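Local coordinates for protein catechol 2,3-dioxygenase (Pseudomonas sp. KL28, PDB 3HPY) that probably catalyses the iron-dependent extradiol ring cleavage of catechol by molecular oxygen, and is a homotetramer that also binds 4-methylcatechol, at residues 25-30 against 43-48; 33-38 against 51-56; 164-169 against 187-192; 193-196 against 201-204. All blocks are in the same frame, centred on the assembly; numbering follows the deposited sequence.

Interaction 1: 25-30 against 43-48; sequences FYRNVL and VYFKCW
Y26 and R27, on consecutive positions of helix 19-29, hold the F45 ring from two directions, Y26 by its CB, R27 by CB and CG. Over one face sits Y26 CB, 4.2 Å from the ring centroid and 14° off the ring normal, a CH-pi contact displaced toward the CZ rim. R27 comes in at the ring edge instead: its CB lies 3.8 Å from F45 CE2 and its CG 3.9 Å from the same carbon. F45 CG stands beside the backbone N, anti to the carbonyl carbon (chi1 -65°), a torsion that points the ring from strand 43-46 at the helix. Helix and strand belong to the N-terminal beta-alpha-beta-beta-beta module of a vicinal oxygen chelate (VOC) protein, where the helix lies on the sheet and I58 of the next strand also touches both Y26 and F45. Although the CB of Y26 faces F45, the phenol leads away (chi1 -77°), with F25 CD1 over its face and L30 CD2 at its edge. Its OH is hydrogen-bonded to Y56 OH and D260 OD2. The R27 chain bends at chi2 and chi3, crosses F45 at about a right angle and runs on to a long, weak ion pair with E34. The same residues lie in a wider, pi-type turn: F25 O accepts from V29 N at 2.8 Å and from L30 N at 3.0 Å.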
loop_
_atom_site.group_PDB
_atom_site.type_symbol
_atom_site.label_atom_id
_atom_site.label_comp_id
_atom_site.label_asym_id
_atom_site.label_seq_id
_atom_site.Cartn_x
_atom_site.Cartn_y
_atom_site.Cartn_z
ATOM N N PHE C 25 -0.622 -19.631 19.772
ATOM C CA PHE C 25 -0.115 -19.210 18.478
ATOM C C PHE C 25 -1.208 -18.830 17.479
ATOM O O PHE C 25 -1.250 -17.699 16.997
ATOM C CB PHE C 25 0.785 -20.296 17.879
ATOM C CG PHE C 25 1.261 -19.983 16.490
ATOM C CD1 PHE C 25 0.562 -20.443 15.383
ATOM C CD2 PHE C 25 2.390 -19.193 16.290
ATOM C CE1 PHE C 25 0.972 -20.126 14.096
ATOM C CE2 PHE C 25 2.811 -18.866 15.002
ATOM C CZ PHE C 25 2.102 -19.332 13.906
ATOM N N TYR C 26 -2.095 -19.770 17.175
ATOM C CA TYR C 26 -3.158 -19.514 16.216
ATOM C C TYR C 26 -4.173 -18.470 16.650
ATOM O O TYR C 26 -4.905 -17.939 15.823
ATOM C CB TYR C 26 -3.881 -20.821 15.869
ATOM C CG TYR C 26 -3.104 -21.692 14.909
ATOM C CD1 TYR C 26 -2.892 -21.287 13.587
ATOM C CD2 TYR C 26 -2.552 -22.902 15.323
ATOM C CE1 TYR C 26 -2.146 -22.066 12.702
ATOM C CE2 TYR C 26 -1.803 -23.694 14.442
ATOM C CZ TYR C 26 -1.607 -23.266 13.135
ATOM O OH TYR C 26 -0.887 -24.041 12.250
ATOM N N ARG C 27 -4.219 -18.154 17.934
ATOM C CA ARG C 27 -5.187 -17.171 18.384
ATOM C C ARG C 27 -4.595 -15.778 18.588
ATOM O O ARG C 27 -5.189 -14.776 18.181
ATOM C CB ARG C 27 -5.854 -17.636 19.680
ATOM C CG ARG C 27 -7.296 -17.188 19.784
ATOM C CD ARG C 27 -7.639 -16.652 21.154
ATOM N NE ARG C 27 -7.593 -17.683 22.185
ATOM C CZ ARG C 27 -8.053 -17.511 23.419
ATOM N NH1 ARG C 27 -8.590 -16.349 23.767
ATOM N NH2 ARG C 27 -7.979 -18.500 24.303
ATOM N N ASN C 28 -3.417 -15.727 19.203
ATOM C CA ASN C 28 -2.750 -14.467 19.502
ATOM C C ASN C 28 -1.721 -14.027 18.467
ATOM O O ASN C 28 -1.386 -12.845 18.384
ATOM C CB ASN C 28 -2.097 -14.571 20.877
ATOM C CG ASN C 28 -3.107 -14.838 21.967
ATOM O OD1 ASN C 28 -2.789 -15.441 22.989
ATOM N ND2 ASN C 28 -4.338 -14.380 21.757
ATOM N N VAL C 29 -1.215 -14.973 17.687
ATOM C CA VAL C 29 -0.244 -14.653 16.656
ATOM C C VAL C 29 -0.899 -14.589 15.280
ATOM O O VAL C 29 -0.894 -13.540 14.643
ATOM C CB VAL C 29 0.893 -15.683 16.592
ATOM C CG1 VAL C 29 1.875 -15.295 15.486
ATOM C CG2 VAL C 29 1.597 -15.761 17.937
ATOM N N LEU C 30 -1.455 -15.706 14.813
ATOM C CA LEU C 30 -2.099 -15.706 13.499
ATOM C C LEU C 30 -3.390 -14.903 13.542
ATOM O O LEU C 30 -3.891 -14.471 12.514
ATOM C CB LEU C 30 -2.400 -17.133 13.025
ATOM C CG LEU C 30 -2.965 -17.226 11.599
ATOM C CD1 LEU C 30 -2.025 -16.534 10.625
ATOM C CD2 LEU C 30 -3.157 -18.683 11.213
ATOM N N VAL C 43 -9.831 -27.929 19.385
ATOM C CA VAL C 43 -10.255 -26.539 19.511
ATOM C C VAL C 43 -10.453 -25.955 18.112
ATOM O O VAL C 43 -9.587 -26.089 17.243
ATOM C CB VAL C 43 -9.229 -25.710 20.320
ATOM C CG1 VAL C 43 -7.865 -25.864 19.730
ATOM C CG2 VAL C 43 -9.638 -24.255 20.347
ATOM N N TYR C 44 -11.608 -25.329 17.906
ATOM C CA TYR C 44 -11.964 -24.764 16.609
ATOM C C TYR C 44 -11.679 -23.268 16.481
ATOM O O TYR C 44 -11.875 -22.492 17.424
ATOM C CB TYR C 44 -13.451 -25.014 16.314
ATOM C CG TYR C 44 -13.909 -26.464 16.409
ATOM C CD1 TYR C 44 -13.906 -27.142 17.631
ATOM C CD2 TYR C 44 -14.381 -27.144 15.282
ATOM C CE1 TYR C 44 -14.363 -28.453 17.731
ATOM C CE2 TYR C 44 -14.844 -28.463 15.372
ATOM C CZ TYR C 44 -14.832 -29.109 16.600
ATOM O OH TYR C 44 -15.287 -30.406 16.697
ATOM N N PHE C 45 -11.238 -22.882 15.287
ATOM C CA PHE C 45 -10.915 -21.495 14.966
ATOM C C PHE C 45 -11.536 -21.112 13.632
ATOM O O PHE C 45 -11.928 -21.976 12.848
ATOM C CB PHE C 45 -9.404 -21.301 14.821
ATOM C CG PHE C 45 -8.621 -21.529 16.078
ATOM C CD1 PHE C 45 -8.052 -22.772 16.347
ATOM C CD2 PHE C 45 -8.383 -20.477 16.958
ATOM C CE1 PHE C 45 -7.249 -22.958 17.468
ATOM C CE2 PHE C 45 -7.585 -20.655 18.081
ATOM C CZ PHE C 45 -7.015 -21.897 18.336
ATOM N N LYS C 46 -11.604 -19.807 13.382
ATOM C CA LYS C 46 -12.118 -19.263 12.126
ATOM C C LYS C 46 -11.490 -17.883 11.906
ATOM O O LYS C 46 -10.982 -17.268 12.848
ATOM C CB LYS C 46 -13.640 -19.124 12.170
ATOM C CG LYS C 46 -14.139 -17.973 13.043
ATOM C CD LYS C 46 -15.649 -17.875 12.968
ATOM C CE LYS C 46 -16.092 -17.156 11.696
ATOM N NZ LYS C 46 -15.854 -15.679 11.833
ATOM N N CYS C 47 -11.503 -17.404 10.668
ATOM C CA CYS C 47 -10.959 -16.081 10.382
ATOM C C CYS C 47 -12.042 -15.109 10.826
ATOM O O CYS C 47 -13.230 -15.403 10.677
ATOM C CB CYS C 47 -10.664 -15.943 8.890
ATOM S SG CYS C 47 -9.318 -17.024 8.321
ATOM N N TRP C 48 -11.648 -13.964 11.383
ATOM C CA TRP C 48 -12.634 -13.008 11.863
ATOM C C TRP C 48 -13.674 -12.613 10.826
ATOM O O TRP C 48 -14.825 -12.358 11.184
ATOM C CB TRP C 48 -11.963 -11.739 12.404
ATOM C CG TRP C 48 -11.359 -10.856 11.341
ATOM C CD1 TRP C 48 -10.081 -10.913 10.849
ATOM C CD2 TRP C 48 -12.023 -9.803 10.620
ATOM N NE1 TRP C 48 -9.911 -9.959 9.863
ATOM C CE2 TRP C 48 -11.087 -9.267 9.702
ATOM C CE3 TRP C 48 -13.317 -9.268 10.655
ATOM C CZ2 TRP C 48 -11.405 -8.213 8.831
ATOM C CZ3 TRP C 48 -13.636 -8.206 9.779
ATOM C CH2 TRP C 48 -12.683 -7.700 8.884
#

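Interaction 2: 33-38 against 51-56; sequences VETGRD and RDHSCY
T35 on strand 33-37 meets H53 in the loop leading to strand 56-60, so the contact reaches past the intervening strand 43-46 at one border of the N-terminal VOC sheet. T35 and S54 both touch Y44 of that middle strand, and C55 and Y56 form a classic beta bulge opposite F45. The apolar component is a CH-pi contact: T35 CG2 sits over one face of the H53 ring, 3.9 Å from the ring centroid and 19° off the normal, although this methyl is modelled too close to H53 O and its exact place is less sure. The H53 ring swings out on the far side of CB from the main-chain N (chi1 -178°), which carries it nearer to T35. The polar component is modest. H53 NE2 donates to T35 O over 3.1 Å, a weak bond with an N-H...O angle of 125°. T35 OG1 makes another weak bond, at 3.2 Å, to H53 O, but that oxygen crowds T35 CG2 and its position is doubtful. OG1 also lies over the ring face, 3.0 Å from H53 NE2. Charge enters earlier in the loop, where D52 forms salt bridges to R8 and K72, and R51 NH1 is hydrogen-bonded to E280 O of a neighbouring subunit. The remaining side-chain touch is a loose apolar one, T35 CG2 against S54 CB at 4.1 Å.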
loop_
_atom_site.group_PDB
_atom_site.type_symbol
_atom_site.label_atom_id
_atom_site.label_comp_id
_atom_site.label_asym_id
_atom_site.label_seq_id
_atom_site.Cartn_x
_atom_site.Cartn_y
_atom_site.Cartn_z
ATOM N N VAL C 33 -9.972 -16.600 15.381
ATOM C CA VAL C 33 -10.971 -16.498 16.436
ATOM C C VAL C 33 -11.347 -17.909 16.913
ATOM O O VAL C 33 -11.852 -18.710 16.134
ATOM C CB VAL C 33 -12.236 -15.767 15.897
ATOM C CG1 VAL C 33 -13.305 -15.678 16.972
ATOM C CG2 VAL C 33 -11.851 -14.363 15.410
ATOM N N GLU C 34 -11.084 -18.213 18.186
ATOM C CA GLU C 34 -11.401 -19.533 18.748
ATOM C C GLU C 34 -12.905 -19.645 18.795
ATOM O O GLU C 34 -13.579 -18.694 19.165
ATOM C CB GLU C 34 -10.846 -19.671 20.163
ATOM C CG GLU C 34 -11.072 -21.055 20.749
ATOM C CD GLU C 34 -10.391 -21.248 22.087
ATOM O OE1 GLU C 34 -9.210 -20.860 22.217
ATOM O OE2 GLU C 34 -11.037 -21.804 23.002
ATOM N N THR C 35 -13.461 -20.796 18.476
ATOM C CA THR C 35 -14.901 -20.803 18.458
ATOM C C THR C 35 -15.599 -21.932 19.207
ATOM O O THR C 35 -16.831 -21.970 19.303
ATOM C CB THR C 35 -15.334 -20.726 16.996
ATOM O OG1 THR C 35 -16.752 -20.859 16.900
ATOM C CG2 THR C 35 -14.627 -21.795 16.189
ATOM N N GLY C 36 -14.795 -22.824 19.765
ATOM C CA GLY C 36 -15.321 -23.939 20.519
ATOM C C GLY C 36 -14.278 -25.015 20.731
ATOM O O GLY C 36 -13.302 -25.112 19.987
ATOM N N ARG C 37 -14.486 -25.825 21.761
ATOM C CA ARG C 37 -13.581 -26.919 22.081
ATOM C C ARG C 37 -14.466 -28.091 22.487
ATOM O O ARG C 37 -15.161 -28.021 23.502
ATOM C CB ARG C 37 -12.661 -26.510 23.237
ATOM C CG ARG C 37 -11.995 -25.153 23.025
ATOM C CD ARG C 37 -11.236 -24.680 24.253
ATOM N NE ARG C 37 -9.982 -25.400 24.441
ATOM C CZ ARG C 37 -9.090 -25.111 25.381
ATOM N NH1 ARG C 37 -9.312 -24.112 26.224
ATOM N NH2 ARG C 37 -7.971 -25.818 25.479
ATOM N N ASP C 38 -14.456 -29.159 21.690
ATOM C CA ASP C 38 -15.289 -30.320 21.987
ATOM C C ASP C 38 -14.726 -31.228 23.079
ATOM O O ASP C 38 -13.770 -30.876 23.777
ATOM C CB ASP C 38 -15.559 -31.147 20.716
ATOM C CG ASP C 38 -14.294 -31.705 20.086
ATOM O OD1 ASP C 38 -13.340 -32.043 20.821
ATOM O OD2 ASP C 38 -14.257 -31.825 18.844
ATOM N N ARG C 51 -18.001 -16.300 8.008
ATOM C CA ARG C 51 -19.259 -16.319 8.744
ATOM C C ARG C 51 -19.548 -17.649 9.433
ATOM O O ARG C 51 -20.281 -17.691 10.425
ATOM C CB ARG C 51 -20.420 -15.950 7.807
ATOM C CG ARG C 51 -20.187 -14.630 7.091
ATOM C CD ARG C 51 -21.453 -14.045 6.509
ATOM N NE ARG C 51 -21.148 -12.839 5.747
ATOM C CZ ARG C 51 -22.053 -12.104 5.114
ATOM N NH1 ARG C 51 -23.334 -12.446 5.148
ATOM N NH2 ARG C 51 -21.672 -11.028 4.444
ATOM N N ASP C 52 -18.952 -18.723 8.924
ATOM C CA ASP C 52 -19.168 -20.053 9.485
ATOM C C ASP C 52 -18.346 -20.350 10.739
ATOM O O ASP C 52 -17.253 -19.810 10.927
ATOM C CB ASP C 52 -18.933 -21.113 8.403
ATOM C CG ASP C 52 -20.083 -21.182 7.397
ATOM O OD1 ASP C 52 -21.133 -20.541 7.649
ATOM O OD2 ASP C 52 -19.949 -21.880 6.369
ATOM N N HIS C 53 -18.890 -21.214 11.596
ATOM C CA HIS C 53 -18.275 -21.581 12.874
ATOM C C HIS C 53 -16.768 -21.821 12.924
ATOM O O HIS C 53 -16.091 -21.340 13.837
ATOM C CB HIS C 53 -18.986 -22.807 13.452
ATOM C CG HIS C 53 -18.461 -23.241 14.786
ATOM N ND1 HIS C 53 -17.452 -24.171 14.927
ATOM C CD2 HIS C 53 -18.824 -22.888 16.042
ATOM C CE1 HIS C 53 -17.221 -24.377 16.210
ATOM N NE2 HIS C 53 -18.041 -23.611 16.909
ATOM N N SER C 54 -16.243 -22.557 11.956
ATOM C CA SER C 54 -14.822 -22.874 11.952
ATOM C C SER C 54 -14.279 -23.140 10.557
ATOM O O SER C 54 -15.033 -23.480 9.646
ATOM C CB SER C 54 -14.587 -24.128 12.790
ATOM O OG SER C 54 -15.166 -25.252 12.136
ATOM N N CYS C 55 -12.960 -22.999 10.418
ATOM C CA CYS C 55 -12.239 -23.246 9.169
ATOM C C CYS C 55 -10.874 -23.882 9.507
ATOM O O CYS C 55 -10.179 -24.406 8.639
ATOM C CB CYS C 55 -12.007 -21.942 8.408
ATOM S SG CYS C 55 -10.666 -20.918 9.083
ATOM N N TYR C 56 -10.503 -23.836 10.782
ATOM C CA TYR C 56 -9.234 -24.407 11.223
ATOM C C TYR C 56 -9.401 -25.032 12.603
ATOM O O TYR C 56 -9.864 -24.376 13.548
ATOM C CB TYR C 56 -8.155 -23.324 11.290
ATOM C CG TYR C 56 -6.745 -23.857 11.154
ATOM C CD1 TYR C 56 -6.212 -24.161 9.902
ATOM C CD2 TYR C 56 -5.932 -24.040 12.278
ATOM C CE1 TYR C 56 -4.901 -24.624 9.765
ATOM C CE2 TYR C 56 -4.617 -24.505 12.152
ATOM C CZ TYR C 56 -4.110 -24.788 10.890
ATOM O OH TYR C 56 -2.804 -25.205 10.753
#

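Interaction 3: 164-169 against 187-192; sequences EVQKIF and DSDMGI
Q166 spans this contact: its stem and amide carbon lie against I192, and the amide also faces D189. The close part is at I192, a buried residue whose CD1 pushes up to the flank of the glutamine: Q166 CB is 4.0 Å from I192 CD1, and Q166 CD is 3.6 Å from the same methyl. The glutamine leaves the helix with CG opposite the main-chain nitrogen (chi1 170°) and stays extended, which lays it across I192 at about a right angle. Toward D189 things are looser and closer to solvent. Here Q166 CD stays 4.1 Å from D189 OD2, and the amide and carboxylate planes stand 52° apart. The amide is probably turned over in the model; with its two ends exchanged, it may hydrogen-bond to this carboxylate. Before D189 the chain comes in through exposed D187 and S188, where S188 OG is tied to S183 OG. The whole arrangement puts helix 162-171 on the C-terminal VOC sheet: Q166 also touches L177 of strand 176-182, V165 touches F205 of strand 203-207, and strand 189-195 runs between these two, its M190-G191 bulge opposite V181.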
loop_
_atom_site.group_PDB
_atom_site.type_symbol
_atom_site.label_atom_id
_atom_site.label_comp_id
_atom_site.label_asym_id
_atom_site.label_seq_id
_atom_site.Cartn_x
_atom_site.Cartn_y
_atom_site.Cartn_z
ATOM N N GLU C 164 -4.129 -38.495 -11.384
ATOM C CA GLU C 164 -5.381 -39.085 -10.929
ATOM C C GLU C 164 -6.135 -38.114 -10.025
ATOM O O GLU C 164 -7.362 -37.998 -10.132
ATOM C CB GLU C 164 -5.130 -40.399 -10.185
ATOM C CG GLU C 164 -4.657 -41.557 -11.064
ATOM C CD GLU C 164 -4.573 -42.873 -10.293
ATOM O OE1 GLU C 164 -3.923 -43.821 -10.787
ATOM O OE2 GLU C 164 -5.165 -42.959 -9.192
ATOM N N VAL C 165 -5.415 -37.418 -9.139
ATOM C CA VAL C 165 -6.067 -36.454 -8.247
ATOM C C VAL C 165 -6.750 -35.377 -9.080
ATOM O O VAL C 165 -7.883 -34.986 -8.798
ATOM C CB VAL C 165 -5.071 -35.761 -7.286
ATOM C CG1 VAL C 165 -5.778 -34.635 -6.522
ATOM C CG2 VAL C 165 -4.516 -36.765 -6.299
ATOM N N GLN C 166 -6.055 -34.903 -10.107
ATOM C CA GLN C 166 -6.608 -33.885 -10.978
ATOM C C GLN C 166 -7.931 -34.364 -11.590
ATOM O O GLN C 166 -8.942 -33.657 -11.523
ATOM C CB GLN C 166 -5.599 -33.527 -12.075
ATOM C CG GLN C 166 -6.172 -32.654 -13.185
ATOM C CD GLN C 166 -5.108 -32.024 -14.068
ATOM O OE1 GLN C 166 -4.033 -32.594 -14.281
ATOM N NE2 GLN C 166 -5.413 -30.846 -14.605
ATOM N N LYS C 167 -7.923 -35.565 -12.163
ATOM C CA LYS C 167 -9.112 -36.132 -12.791
ATOM C C LYS C 167 -10.323 -36.085 -11.874
ATOM O O LYS C 167 -11.407 -35.674 -12.283
ATOM C CB LYS C 167 -8.868 -37.589 -13.211
ATOM C CG LYS C 167 -7.780 -37.783 -14.251
ATOM C CD LYS C 167 -7.729 -39.236 -14.773
ATOM C CE LYS C 167 -7.036 -40.214 -13.805
ATOM N NZ LYS C 167 -7.846 -40.576 -12.596
ATOM N N ILE C 168 -10.145 -36.514 -10.631
ATOM C CA ILE C 168 -11.251 -36.517 -9.684
ATOM C C ILE C 168 -11.741 -35.096 -9.445
ATOM O O ILE C 168 -12.952 -34.841 -9.412
ATOM C CB ILE C 168 -10.834 -37.125 -8.342
ATOM C CG1 ILE C 168 -10.325 -38.549 -8.556
ATOM C CG2 ILE C 168 -12.012 -37.124 -7.382
ATOM C CD1 ILE C 168 -9.653 -39.132 -7.347
ATOM N N PHE C 169 -10.804 -34.170 -9.268
ATOM C CA PHE C 169 -11.189 -32.786 -9.044
ATOM C C PHE C 169 -11.865 -32.131 -10.239
ATOM O O PHE C 169 -12.894 -31.473 -10.071
ATOM C CB PHE C 169 -9.986 -31.942 -8.605
ATOM C CG PHE C 169 -9.729 -32.002 -7.131
ATOM C CD1 PHE C 169 -8.977 -33.035 -6.580
ATOM C CD2 PHE C 169 -10.311 -31.068 -6.280
ATOM C CE1 PHE C 169 -8.813 -33.139 -5.198
ATOM C CE2 PHE C 169 -10.155 -31.161 -4.894
ATOM C CZ PHE C 169 -9.406 -32.198 -4.350
ATOM N N ASP C 187 6.457 -34.177 -20.750
ATOM C CA ASP C 187 5.414 -33.552 -19.962
ATOM C C ASP C 187 4.365 -34.372 -19.243
ATOM O O ASP C 187 3.833 -35.368 -19.738
ATOM C CB ASP C 187 4.720 -32.481 -20.799
ATOM C CG ASP C 187 5.702 -31.496 -21.406
ATOM O OD1 ASP C 187 6.641 -31.070 -20.696
ATOM O OD2 ASP C 187 5.531 -31.147 -22.592
ATOM N N SER C 188 4.087 -33.882 -18.045
ATOM C CA SER C 188 3.117 -34.409 -17.104
ATOM C C SER C 188 3.145 -33.295 -16.060
ATOM O O SER C 188 4.171 -32.628 -15.902
ATOM C CB SER C 188 3.607 -35.728 -16.502
ATOM O OG SER C 188 4.849 -35.555 -15.845
ATOM N N ASP C 189 2.042 -33.064 -15.362
ATOM C CA ASP C 189 2.049 -31.993 -14.382
ATOM C C ASP C 189 2.685 -32.388 -13.060
ATOM O O ASP C 189 2.273 -33.346 -12.404
ATOM C CB ASP C 189 0.636 -31.465 -14.140
ATOM C CG ASP C 189 -0.072 -31.098 -15.422
ATOM O OD1 ASP C 189 0.571 -30.494 -16.308
ATOM O OD2 ASP C 189 -1.276 -31.408 -15.533
ATOM N N MET C 190 3.704 -31.618 -12.697
ATOM C CA MET C 190 4.465 -31.790 -11.469
ATOM C C MET C 190 3.758 -31.075 -10.326
ATOM O O MET C 190 3.869 -31.461 -9.156
ATOM C CB MET C 190 5.853 -31.182 -11.653
ATOM C CG MET C 190 6.715 -31.241 -10.414
ATOM S SD MET C 190 8.411 -30.706 -10.704
ATOM C CE MET C 190 8.298 -28.956 -10.288
ATOM N N GLY C 191 3.047 -30.012 -10.696
ATOM C CA GLY C 191 2.307 -29.199 -9.750
ATOM C C GLY C 191 1.028 -28.745 -10.424
ATOM O O GLY C 191 1.011 -28.416 -11.608
ATOM N N ILE C 192 -0.041 -28.678 -9.650
ATOM C CA ILE C 192 -1.333 -28.337 -10.199
ATOM C C ILE C 192 -2.119 -27.409 -9.256
ATOM O O ILE C 192 -2.199 -27.663 -8.049
ATOM C CB ILE C 192 -2.033 -29.702 -10.495
ATOM C CG1 ILE C 192 -1.582 -30.211 -11.867
ATOM C CG2 ILE C 192 -3.514 -29.611 -10.363
ATOM C CD1 ILE C 192 -2.095 -31.592 -12.209
#

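Interaction 4: 193-196 against 201-204; sequences WLSC and HDIA. With MCT (4-methylcatechol), chain J.
W193 keeps CG beside its backbone N (chi1 -74°), while H201 places CG between its N and its carbonyl carbon (chi1 69°), and these two torsions send both rings the same way, side by side toward the 4-methylcatechol. W193 CD1 and H201 CD2 meet at 3.3 Å; the ring planes are 52° apart, an oblique pairing. The indole is backed by A204, whose CB lies over its five-membered ring, 3.8 Å from the centroid, in a CH-pi contact. On the six-membered ring, W193 CZ2 touches the ligand methyl carbon C at 3.6 Å. W193 NE1 is buried with no polar partner in the model. H201 NE2 gives a weak hydrogen bond, 3.2 Å, to ligand O4, which sits at the edge of the imidazole; Y257 OH binds the same ligand. The backbone ties the two segments: L194 N donates to I203 O at 2.9 Å, nearly straight down the carbonyl, and D202 N reaches L194 O at 2.7 Å. A weak bond from I203 N falls on that same L194 O, so D202 and I203 together face L194 as a classic beta bulge. Beyond it, C196 N donates almost linearly to D202 OD2 over 3.0 Å, on the anti side of the carboxylate and clearly out of its plane; D202 OD1 pairs with K199 in the connecting turn. This is a bulged beta hairpin of the C-terminal VOC module, contributing W193 and H201 to the substrate pocket of an extradiol dioxygenase.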
loop_
_atom_site.group_PDB
_atom_site.type_symbol
_atom_site.label_atom_id
_atom_site.label_comp_id
_atom_site.label_asym_id
_atom_site.label_seq_id
_atom_site.Cartn_x
_atom_site.Cartn_y
_atom_site.Cartn_z
ATOM N N TRP C 193 -2.660 -26.318 -9.809
ATOM C CA TRP C 193 -3.448 -25.335 -9.041
ATOM C C TRP C 193 -4.911 -25.336 -9.496
ATOM O O TRP C 193 -5.242 -24.825 -10.564
ATOM C CB TRP C 193 -2.849 -23.930 -9.204
ATOM C CG TRP C 193 -1.587 -23.760 -8.430
ATOM C CD1 TRP C 193 -1.437 -23.131 -7.222
ATOM C CD2 TRP C 193 -0.319 -24.338 -8.742
ATOM N NE1 TRP C 193 -0.155 -23.294 -6.758
ATOM C CE2 TRP C 193 0.554 -24.033 -7.670
ATOM C CE3 TRP C 193 0.165 -25.097 -9.817
ATOM C CZ2 TRP C 193 1.890 -24.458 -7.648
ATOM C CZ3 TRP C 193 1.491 -25.521 -9.795
ATOM C CH2 TRP C 193 2.336 -25.201 -8.714
ATOM N N LEU C 194 -5.789 -25.882 -8.661
ATOM C CA LEU C 194 -7.198 -25.998 -9.014
ATOM C C LEU C 194 -8.160 -24.984 -8.373
ATOM O O LEU C 194 -8.002 -24.603 -7.212
ATOM C CB LEU C 194 -7.669 -27.419 -8.678
ATOM C CG LEU C 194 -6.785 -28.584 -9.143
ATOM C CD1 LEU C 194 -7.177 -29.843 -8.378
ATOM C CD2 LEU C 194 -6.915 -28.789 -10.650
ATOM N N SER C 195 -9.174 -24.573 -9.132
ATOM C CA SER C 195 -10.183 -23.640 -8.637
ATOM C C SER C 195 -11.576 -24.235 -8.833
ATOM O O SER C 195 -11.811 -24.977 -9.778
ATOM C CB SER C 195 -10.088 -22.298 -9.385
ATOM O OG SER C 195 -11.132 -21.393 -9.025
ATOM N N CYS C 196 -12.486 -23.925 -7.916
ATOM C CA CYS C 196 -13.874 -24.374 -8.017
ATOM C C CYS C 196 -14.702 -23.103 -7.922
ATOM O O CYS C 196 -15.848 -23.119 -7.468
ATOM C CB CYS C 196 -14.227 -25.321 -6.863
ATOM S SG CYS C 196 -14.023 -24.641 -5.193
ATOM N N HIS C 201 -6.972 -20.249 -7.086
ATOM C CA HIS C 201 -7.015 -21.650 -6.663
ATOM C C HIS C 201 -7.591 -21.849 -5.268
ATOM O O HIS C 201 -7.398 -21.032 -4.361
ATOM C CB HIS C 201 -5.635 -22.301 -6.734
ATOM C CG HIS C 201 -4.667 -21.776 -5.724
ATOM N ND1 HIS C 201 -4.552 -20.434 -5.439
ATOM C CD2 HIS C 201 -3.736 -22.405 -4.969
ATOM C CE1 HIS C 201 -3.590 -20.256 -4.553
ATOM N NE2 HIS C 201 -3.077 -21.436 -4.251
ATOM N N ASP C 202 -8.313 -22.948 -5.107
ATOM C CA ASP C 202 -8.895 -23.284 -3.823
ATOM C C ASP C 202 -8.054 -24.387 -3.196
ATOM O O ASP C 202 -8.116 -24.623 -1.988
ATOM C CB ASP C 202 -10.344 -23.730 -4.017
ATOM C CG ASP C 202 -11.256 -22.565 -4.376
ATOM O OD1 ASP C 202 -11.688 -21.839 -3.456
ATOM O OD2 ASP C 202 -11.509 -22.367 -5.585
ATOM N N ILE C 203 -7.247 -25.042 -4.026
ATOM C CA ILE C 203 -6.384 -26.118 -3.565
ATOM C C ILE C 203 -5.331 -26.439 -4.624
ATOM O O ILE C 203 -5.559 -26.233 -5.824
ATOM C CB ILE C 203 -7.218 -27.391 -3.241
ATOM C CG1 ILE C 203 -6.362 -28.408 -2.481
ATOM C CG2 ILE C 203 -7.762 -27.998 -4.528
ATOM C CD1 ILE C 203 -7.178 -29.540 -1.845
ATOM N N ALA C 204 -4.171 -26.923 -4.182
ATOM C CA ALA C 204 -3.097 -27.278 -5.112
ATOM C C ALA C 204 -2.403 -28.548 -4.649
ATOM O O ALA C 204 -2.446 -28.886 -3.469
ATOM C CB ALA C 204 -2.082 -26.140 -5.228
HETATM C C1 MCT J . 2.618 -21.458 -5.088
HETATM C C2 MCT J . 2.435 -22.007 -3.808
HETATM C C3 MCT J . 1.362 -21.549 -3.009
HETATM O O3 MCT J . 1.188 -22.065 -1.789
HETATM C C4 MCT J . 0.469 -20.551 -3.486
HETATM O O4 MCT J . -0.557 -20.125 -2.698
HETATM C C5 MCT J . 0.655 -19.998 -4.783
HETATM C C6 MCT J . 1.734 -20.463 -5.577
HETATM C C MCT J . 3.753 -21.931 -5.940
#

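Overall arrangement
The contacts form two pairs, one per VOC module, on opposite sides of the chain's centre. Interactions 1 and 2 are joined, with centres 9 Å apart: Y44 O lies 2.6 Å from T35 N and F45 N 2.7 Å from Y56 O, both probable hydrogen bonds of one sheet. Interactions 3 and 4 share strand 189-195; their centres are 11 Å apart, and F169 CB packs on L194 CD1. Only interaction 4 reaches the site: the H201 side chain is about 4 Å from the iron ion, which H154, H216 and E267 bind. The I192 side chain of interaction 3 stands about 11 Å from the 4-methylcatechol, that of Y26 in interaction 1 about 14 Å from the iron.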